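Local coordinates for protein S-adenosylmethionine:2-demethylmenaquinone methyltransferase (Geobacillus kaustophilus, PDB 2PCN) that belongs to the RraA-like family of alpha/beta proteins and assembles as a trimer, at residues G132-E137 with V149-K154; A70-R75 with A86-H91; G106-G111 with V142-D147. All coordinates share one frame; numbering follows the deposited sequence.

Contact 1 of 3, residues G132-E137 with V149-K154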
loop_
_atom_site.group_PDB
_atom_site.type_symbol
_atom_site.label_atom_id
_atom_site.label_comp_id
_atom_site.label_asym_id
_atom_site.label_seq_id
_atom_site.Cartn_x
_atom_site.Cartn_y
_atom_site.Cartn_z
ATOM N N GLY A 132 -0.439 16.942 -8.651
ATOM C CA GLY A 132 0.766 16.184 -8.364
ATOM C C GLY A 132 2.025 16.971 -8.663
ATOM O O GLY A 132 3.088 16.391 -8.885
ATOM N N GLY A 133 1.900 18.294 -8.666
ATOM C CA GLY A 133 3.038 19.154 -8.941
ATOM C C GLY A 133 3.458 19.108 -10.397
ATOM O O GLY A 133 4.573 19.498 -10.741
ATOM N N VAL A 134 2.559 18.642 -11.258
ATOM C CA VAL A 134 2.858 18.529 -12.682
ATOM C C VAL A 134 1.805 19.204 -13.559
ATOM O O VAL A 134 0.621 19.225 -13.225
ATOM C CB VAL A 134 2.971 17.032 -13.103
ATOM C CG1 VAL A 134 3.042 16.898 -14.626
ATOM C CG2 VAL A 134 4.206 16.415 -12.471
ATOM N N ARG A 135 2.254 19.763 -14.678
ATOM C CA ARG A 135 1.360 20.403 -15.636
ATOM C C ARG A 135 1.225 19.384 -16.763
ATOM O O ARG A 135 2.195 19.103 -17.468
ATOM C CB ARG A 135 1.987 21.699 -16.164
ATOM C CG ARG A 135 1.121 22.486 -17.137
ATOM C CD ARG A 135 1.952 23.565 -17.831
ATOM N NE ARG A 135 1.162 24.406 -18.726
ATOM C CZ ARG A 135 0.265 25.298 -18.316
ATOM N NH1 ARG A 135 0.040 25.465 -17.020
ATOM N NH2 ARG A 135 -0.406 26.023 -19.201
ATOM N N TRP A 136 0.030 18.821 -16.912
ATOM C CA TRP A 136 -0.235 17.809 -17.932
ATOM C C TRP A 136 -0.879 18.433 -19.169
ATOM O O TRP A 136 -2.045 18.819 -19.138
ATOM C CB TRP A 136 -1.164 16.729 -17.364
ATOM C CG TRP A 136 -0.769 16.244 -15.996
ATOM C CD1 TRP A 136 -0.907 16.917 -14.816
ATOM C CD2 TRP A 136 -0.169 14.984 -15.671
ATOM N NE1 TRP A 136 -0.433 16.154 -13.775
ATOM C CE2 TRP A 136 0.026 14.962 -14.272
ATOM C CE3 TRP A 136 0.220 13.870 -16.425
ATOM C CZ2 TRP A 136 0.595 13.866 -13.609
ATOM C CZ3 TRP A 136 0.786 12.779 -15.767
ATOM C CH2 TRP A 136 0.967 12.788 -14.373
ATOM N N GLU A 137 -0.119 18.509 -20.258
ATOM C CA GLU A 137 -0.601 19.105 -21.501
ATOM C C GLU A 137 -0.935 18.095 -22.592
ATOM O O GLU A 137 -0.242 17.096 -22.759
ATOM C CB GLU A 137 0.445 20.082 -22.049
ATOM C CG GLU A 137 0.686 21.312 -21.192
ATOM C CD GLU A 137 1.753 22.220 -21.779
ATOM O OE1 GLU A 137 1.701 22.487 -22.998
ATOM O OE2 GLU A 137 2.638 22.672 -21.020
ATOM N N VAL A 149 6.085 8.288 -12.165
ATOM C CA VAL A 149 5.530 8.802 -13.409
ATOM C C VAL A 149 6.234 10.100 -13.790
ATOM O O VAL A 149 6.349 11.013 -12.975
ATOM C CB VAL A 149 4.020 9.088 -13.253
ATOM C CG1 VAL A 149 3.459 9.654 -14.554
ATOM C CG2 VAL A 149 3.285 7.811 -12.853
ATOM N N VAL A 150 6.704 10.174 -15.030
ATOM C CA VAL A 150 7.389 11.361 -15.519
ATOM C C VAL A 150 6.768 11.817 -16.833
ATOM O O VAL A 150 6.308 10.999 -17.631
ATOM C CB VAL A 150 8.899 11.101 -15.716
ATOM C CG1 VAL A 150 9.516 10.666 -14.393
ATOM C CG2 VAL A 150 9.124 10.044 -16.787
ATOM N N VAL A 151 6.761 13.127 -17.047
ATOM C CA VAL A 151 6.167 13.710 -18.243
ATOM C C VAL A 151 7.149 14.562 -19.041
ATOM O O VAL A 151 7.847 15.406 -18.482
ATOM C CB VAL A 151 4.961 14.594 -17.865
ATOM C CG1 VAL A 151 4.356 15.216 -19.110
ATOM C CG2 VAL A 151 3.927 13.764 -17.116
ATOM N N ALA A 152 7.191 14.336 -20.351
ATOM C CA ALA A 152 8.061 15.098 -21.246
ATOM C C ALA A 152 7.159 15.815 -22.251
ATOM O O ALA A 152 6.036 15.379 -22.500
ATOM C CB ALA A 152 9.023 14.163 -21.970
ATOM N N ASN A 153 7.638 16.911 -22.828
ATOM C CA ASN A 153 6.824 17.649 -23.787
ATOM C C ASN A 153 6.871 17.063 -25.194
ATOM O O ASN A 153 6.318 17.637 -26.133
ATOM C CB ASN A 153 7.239 19.121 -23.813
ATOM C CG ASN A 153 6.790 19.874 -22.573
ATOM O OD1 ASN A 153 7.058 21.066 -22.425
ATOM N ND2 ASN A 153 6.098 19.177 -21.675
ATOM N N LYS A 154 7.527 15.916 -25.334
ATOM C CA LYS A 154 7.631 15.240 -26.620
ATOM C C LYS A 154 8.203 13.839 -26.457
ATOM O O LYS A 154 8.722 13.494 -25.396
ATOM C CB LYS A 154 8.495 16.057 -27.589
ATOM C CG LYS A 154 9.835 16.523 -27.035
ATOM C CD LYS A 154 10.838 15.391 -26.904
ATOM C CE LYS A 154 12.198 15.921 -26.481
ATOM N NZ LYS A 154 12.137 16.652 -25.182
#

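Contact 2 of 3, residues A70-R75 with A86-H91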
loop_
_atom_site.group_PDB
_atom_site.type_symbol
_atom_site.label_atom_id
_atom_site.label_comp_id
_atom_site.label_asym_id
_atom_site.label_seq_id
_atom_site.Cartn_x
_atom_site.Cartn_y
_atom_site.Cartn_z
ATOM N N ALA A 70 -15.896 6.389 -7.990
ATOM C CA ALA A 70 -14.914 5.803 -8.888
ATOM C C ALA A 70 -15.113 6.492 -10.238
ATOM O O ALA A 70 -16.238 6.851 -10.592
ATOM C CB ALA A 70 -15.155 4.307 -9.016
ATOM N N LEU A 71 -14.036 6.690 -10.990
ATOM C CA LEU A 71 -14.154 7.342 -12.296
ATOM C C LEU A 71 -13.951 6.346 -13.437
ATOM O O LEU A 71 -14.204 6.649 -14.606
ATOM C CB LEU A 71 -13.137 8.484 -12.412
ATOM C CG LEU A 71 -13.369 9.676 -11.473
ATOM C CD1 LEU A 71 -12.228 10.670 -11.612
ATOM C CD2 LEU A 71 -14.696 10.348 -11.804
ATOM N N LEU A 72 -13.498 5.149 -13.089
ATOM C CA LEU A 72 -13.269 4.117 -14.090
ATOM C C LEU A 72 -13.520 2.740 -13.498
ATOM O O LEU A 72 -13.138 2.465 -12.353
ATOM C CB LEU A 72 -11.836 4.216 -14.627
ATOM C CG LEU A 72 -11.410 3.191 -15.682
ATOM C CD1 LEU A 72 -10.796 3.898 -16.879
ATOM C CD2 LEU A 72 -10.424 2.220 -15.070
ATOM N N GLY A 73 -14.185 1.896 -14.286
ATOM C CA GLY A 73 -14.500 0.541 -13.873
ATOM C C GLY A 73 -14.093 -0.441 -14.957
ATOM O O GLY A 73 -13.421 -0.059 -15.913
ATOM N N ASP A 74 -14.511 -1.697 -14.840
ATOM C CA ASP A 74 -14.113 -2.690 -15.831
ATOM C C ASP A 74 -14.670 -2.450 -17.233
ATOM O O ASP A 74 -14.012 -2.779 -18.218
ATOM C CB ASP A 74 -14.457 -4.104 -15.344
ATOM C CG ASP A 74 -15.939 -4.390 -15.363
ATOM O OD1 ASP A 74 -16.720 -3.530 -14.911
ATOM O OD2 ASP A 74 -16.321 -5.488 -15.823
ATOM N N ARG A 75 -15.865 -1.874 -17.336
ATOM C CA ARG A 75 -16.440 -1.608 -18.655
ATOM C C ARG A 75 -15.556 -0.640 -19.428
ATOM O O ARG A 75 -15.218 -0.880 -20.589
ATOM C CB ARG A 75 -17.840 -1.011 -18.531
ATOM C CG ARG A 75 -18.892 -1.960 -17.986
ATOM C CD ARG A 75 -20.228 -1.250 -17.918
ATOM N NE ARG A 75 -20.136 -0.029 -17.124
ATOM C CZ ARG A 75 -20.823 1.080 -17.378
ATOM N NH1 ARG A 75 -21.655 1.128 -18.410
ATOM N NH2 ARG A 75 -20.676 2.143 -16.599
ATOM N N ALA A 86 -2.782 2.737 -24.230
ATOM C CA ALA A 86 -1.643 2.346 -23.401
ATOM C C ALA A 86 -2.035 2.226 -21.929
ATOM O O ALA A 86 -1.618 1.292 -21.239
ATOM C CB ALA A 86 -0.514 3.362 -23.556
ATOM N N GLY A 87 -2.835 3.175 -21.453
ATOM C CA GLY A 87 -3.259 3.135 -20.066
ATOM C C GLY A 87 -4.013 4.369 -19.623
ATOM O O GLY A 87 -4.290 5.264 -20.424
ATOM N N VAL A 88 -4.353 4.407 -18.339
ATOM C CA VAL A 88 -5.078 5.531 -17.761
ATOM C C VAL A 88 -4.439 5.909 -16.425
ATOM O O VAL A 88 -4.059 5.038 -15.644
ATOM C CB VAL A 88 -6.565 5.171 -17.503
ATOM C CG1 VAL A 88 -7.335 6.416 -17.077
ATOM C CG2 VAL A 88 -7.189 4.548 -18.754
ATOM N N ILE A 89 -4.309 7.209 -16.180
ATOM C CA ILE A 89 -3.746 7.718 -14.928
ATOM C C ILE A 89 -4.831 8.612 -14.349
ATOM O O ILE A 89 -5.232 9.599 -14.970
ATOM C CB ILE A 89 -2.462 8.532 -15.174
ATOM C CG1 ILE A 89 -1.386 7.614 -15.766
ATOM C CG2 ILE A 89 -1.982 9.156 -13.866
ATOM C CD1 ILE A 89 -0.123 8.327 -16.204
ATOM N N ILE A 90 -5.303 8.272 -13.153
ATOM C CA ILE A 90 -6.402 9.012 -12.545
ATOM C C ILE A 90 -6.137 9.659 -11.192
ATOM O O ILE A 90 -5.775 8.985 -10.228
ATOM C CB ILE A 90 -7.632 8.082 -12.383
ATOM C CG1 ILE A 90 -7.863 7.304 -13.679
ATOM C CG2 ILE A 90 -8.865 8.898 -12.015
ATOM C CD1 ILE A 90 -8.981 6.288 -13.602
ATOM N N HIS A 91 -6.319 10.975 -11.128
ATOM C CA HIS A 91 -6.165 11.692 -9.871
ATOM C C HIS A 91 -7.557 11.543 -9.270
ATOM O O HIS A 91 -8.375 12.469 -9.286
ATOM C CB HIS A 91 -5.822 13.163 -10.121
ATOM C CG HIS A 91 -5.664 13.970 -8.868
ATOM N ND1 HIS A 91 -5.195 13.429 -7.690
ATOM C CD2 HIS A 91 -5.904 15.276 -8.613
ATOM C CE1 HIS A 91 -5.158 14.370 -6.760
ATOM N NE2 HIS A 91 -5.583 15.501 -7.296
#

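Contact 3 of 3, residues G106-G111 with V142-D147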
loop_
_atom_site.group_PDB
_atom_site.type_symbol
_atom_site.label_atom_id
_atom_site.label_comp_id
_atom_site.label_asym_id
_atom_site.label_seq_id
_atom_site.Cartn_x
_atom_site.Cartn_y
_atom_site.Cartn_z
ATOM N N GLY A 106 -2.349 -0.351 -18.491
ATOM C CA GLY A 106 -1.895 0.319 -17.289
ATOM C C GLY A 106 -3.005 1.141 -16.666
ATOM O O GLY A 106 -3.760 1.811 -17.370
ATOM N N VAL A 107 -3.132 1.063 -15.346
ATOM C CA VAL A 107 -4.138 1.840 -14.633
ATOM C C VAL A 107 -3.573 2.271 -13.286
ATOM O O VAL A 107 -3.287 1.434 -12.430
ATOM C CB VAL A 107 -5.438 1.039 -14.368
ATOM C CG1 VAL A 107 -6.424 1.907 -13.579
ATOM C CG2 VAL A 107 -6.072 0.596 -15.677
ATOM N N MET A 108 -3.397 3.577 -13.116
ATOM C CA MET A 108 -2.893 4.133 -11.864
ATOM C C MET A 108 -3.941 5.080 -11.301
ATOM O O MET A 108 -4.535 5.872 -12.038
ATOM C CB MET A 108 -1.586 4.903 -12.083
ATOM C CG MET A 108 -0.411 4.046 -12.515
ATOM S SD MET A 108 1.089 5.032 -12.625
ATOM C CE MET A 108 2.317 3.866 -12.037
ATOM N N ALA A 109 -4.162 4.995 -9.994
ATOM C CA ALA A 109 -5.145 5.838 -9.319
ATOM C C ALA A 109 -4.721 5.970 -7.859
ATOM O O ALA A 109 -3.794 5.286 -7.419
ATOM C CB ALA A 109 -6.520 5.201 -9.417
ATOM N N ILE A 110 -5.385 6.834 -7.099
ATOM C CA ILE A 110 -4.993 6.999 -5.701
ATOM C C ILE A 110 -5.756 6.099 -4.742
ATOM O O ILE A 110 -5.443 6.048 -3.550
ATOM C CB ILE A 110 -5.138 8.465 -5.232
ATOM C CG1 ILE A 110 -6.604 8.900 -5.280
ATOM C CG2 ILE A 110 -4.276 9.366 -6.109
ATOM C CD1 ILE A 110 -6.863 10.238 -4.614
ATOM N N GLY A 111 -6.748 5.378 -5.256
ATOM C CA GLY A 111 -7.510 4.489 -4.399
ATOM C C GLY A 111 -8.700 3.870 -5.098
ATOM O O GLY A 111 -8.897 4.062 -6.296
ATOM N N VAL A 142 3.835 10.783 -21.511
ATOM C CA VAL A 142 3.964 10.320 -20.138
ATOM C C VAL A 142 4.539 8.907 -20.083
ATOM O O VAL A 142 4.202 8.048 -20.897
ATOM C CB VAL A 142 2.599 10.362 -19.405
ATOM C CG1 VAL A 142 1.598 9.447 -20.098
ATOM C CG2 VAL A 142 2.777 9.969 -17.946
ATOM N N TYR A 143 5.422 8.682 -19.121
ATOM C CA TYR A 143 6.056 7.383 -18.934
ATOM C C TYR A 143 5.782 6.966 -17.499
ATOM O O TYR A 143 6.028 7.731 -16.566
ATOM C CB TYR A 143 7.563 7.496 -19.162
ATOM C CG TYR A 143 7.930 8.021 -20.532
ATOM C CD1 TYR A 143 8.049 7.162 -21.623
ATOM C CD2 TYR A 143 8.123 9.384 -20.744
ATOM C CE1 TYR A 143 8.352 7.649 -22.895
ATOM C CE2 TYR A 143 8.427 9.883 -22.009
ATOM C CZ TYR A 143 8.539 9.011 -23.080
ATOM O OH TYR A 143 8.845 9.505 -24.330
ATOM N N ALA A 144 5.261 5.761 -17.322
ATOM C CA ALA A 144 4.958 5.283 -15.985
ATOM C C ALA A 144 5.454 3.869 -15.735
ATOM O O ALA A 144 5.514 3.042 -16.646
ATOM C CB ALA A 144 3.455 5.354 -15.738
ATOM N N ASP A 145 5.821 3.605 -14.488
ATOM C CA ASP A 145 6.259 2.276 -14.095
ATOM C C ASP A 145 6.215 2.153 -12.581
ATOM O O ASP A 145 5.687 3.031 -11.895
ATOM C CB ASP A 145 7.656 1.941 -14.654
ATOM C CG ASP A 145 8.769 2.747 -14.017
ATOM O OD1 ASP A 145 8.505 3.519 -13.074
ATOM O OD2 ASP A 145 9.925 2.591 -14.467
ATOM N N ALA A 146 6.755 1.056 -12.065
ATOM C CA ALA A 146 6.756 0.793 -10.630
ATOM C C ALA A 146 7.430 1.858 -9.765
ATOM O O ALA A 146 7.133 1.961 -8.574
ATOM C CB ALA A 146 7.394 -0.571 -10.362
ATOM N N ASP A 147 8.329 2.645 -10.347
ATOM C CA ASP A 147 9.029 3.673 -9.574
ATOM C C ASP A 147 8.365 5.046 -9.568
ATOM O O ASP A 147 8.575 5.834 -8.647
ATOM C CB ASP A 147 10.471 3.815 -10.062
ATOM C CG ASP A 147 11.285 2.563 -9.821
ATOM O OD1 ASP A 147 11.095 1.934 -8.760
ATOM O OD2 ASP A 147 12.119 2.215 -10.681
#

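Contact 1 of 3, residues G132-E137 with V149-K154
Trp136 brings the outer rim of its six-membered ring to Val149 and Val151, packing the hairpin of strands 129-131 and 134-136 onto strand 148-152 of the large mixed sheet in this RraA-family fold. The two strands are not paired with each other: their axes pass 8.6 Å apart at 58°, and side chains make the whole contact. Trp136 can be followed outward. Its CB leaves the backbone without facing strand 148-152, but CG stands beside the backbone N (chi1 -46°), and this turn swings the indole toward that strand. On the five-membered ring, NE1 donates a hydrogen bond to the carbonyl O of Phe131, whose ring also stacks on the indole; the one polar atom of this buried side chain is thereby satisfied within its own hairpin, and bond and stack together should hold the rotation of the ring. On the six-membered ring, CE3 is the first atom to meet the opposite strand, 3.8 Å from Val151 CG2. CZ3 comes closer still, 3.6 Å from the same methyl, which approaches obliquely. CH2, at the far corner, meets Val149 CG1 at 4.0 Å, the methyl lying at the ring edge near its plane. Val142 and Ile34, from strands 141-145 and 30-38, also pack on the indole. Val134, two residues earlier, sets its CG1 over one face of the same ring, 3.6 Å above the plane and offset toward the rim. Elsewhere on the hairpin, Arg135 NE makes a weak, bent hydrogen bond to Glu137 OE2 as part of a salt bridge. CG1 of Val134 also reaches across to strand 148-152, ending 4.1 Å from Val151 CG2, so that this single methyl of Val151 touches both Val134 and Trp136.

Contact 2 of 3, residues A70-R75 with A86-H91
The chain at 70-75 turns a corner at Leu71 and enters helix 74-82 with Gly73 as its N-cap, while 86-91 carries strand 87-90; the nearest CA atoms, those of Leu71 and Ile90, are 7.9 Å apart, a distance bridged by side chains alone. Because the chain turns its corner at Leu71, two successive side chains, Leu71 and Leu72, point toward the strand, and alternate strand residues Val88 and Ile90 point back. Ile90 serves both leucines with different branches. Its CG2 methyl lies 3.8 Å from Leu71 CD1, the two side chains meeting at a slant. The longer branch, with CG1 beside the backbone N (chi1 -46°), carries CD1 to the base of the other leucine, 3.7 Å from Leu72 CB. Leu72 itself extends past this methyl and meets Val88 tip to tip, its CD1 standing 4.1 Å from Val88 CG2. An acetate ion, probably from the crystallisation liquor, lies about 6 Å from the Leu72 side chain. The contact joins two layers of the RraA-like fold: strand 70-72 of the small parallel sheet faces strand 87-90 of the large mixed sheet, helix 74-82 connects them along the chain, and Leu50 of helix 44-52, packed on Leu72 and Val88, and Ile100 of helix 97-100, packed on Leu72, complete the apolar layer.

Contact 3 of 3, residues G106-G111 with V142-D147
Strands 106-109 and 141-145 belong to one large mixed sheet but are not paired with each other in it, and the chain turns a corner at Ile110 just beyond the first of them. Met108 bridges the distance alone. Its CG sits beside the backbone N (chi1 -66°) and the chain stays extended through chi2 before bending at the sulfur, with chi3 at 143°. The bend spreads the end of the side chain over two residues. SD rests 3.9 Å from Ala144 CB, and CE, which is 4.1 Å from that same CB, goes on to the backbone, 3.5 Å from Asp145 O. Ala144, pointing toward the methionine, offers just its CB methyl. Phe30 of strand 30-38 packs on both Met108 and Ala144. The CB of Asp145 points away, and its carboxylate works on its own turn: OD1 accepts from Asp147 N at 2.9 Å, an Asx turn in which the N-H arrives from above the carboxylate plane, 57° out of it. OD1 is also hydrogen-bonded to Gly148 N and Thr3 OG1, which tie the turn to strand 148-152 and to the N-terminal helix. Asp147 bonds through its carboxylate to Asp96 N and Ser97 OG of a neighbouring subunit. The contact joins two non-adjacent strands of the large mixed sheet of the RraA-like fold across its apolar interior, and the Asx turn leads from strand 141-145 into strand 148-152.

All three contacts reach the large mixed sheet. Contacts 1 and 3 share the apolar side where Ile89, Met108 and Val149 gather, with Val149 CG2 3.5 Å from Met108 SD; contact 2 lies on the other side of strand 87-90. Contacts 2 and 3 use neighbouring parallel strands: Ile90 N lies 2.8 Å from Met108 O, a probable hydrogen bond. Contacts 1 and 3 are also joined by antiparallel strands 141-145 and 148-152, with Val150 O 2.9 Å from Tyr143 N. Contacts 1 and 2, with centres about 18 Å apart, barely touch, through Val149 CG1 and Ile89 CD1 at 4.2 Å. The acetate lies by contact 2; Val150 in contact 1 and Asp147 in contact 3 reach a neighbouring subunit.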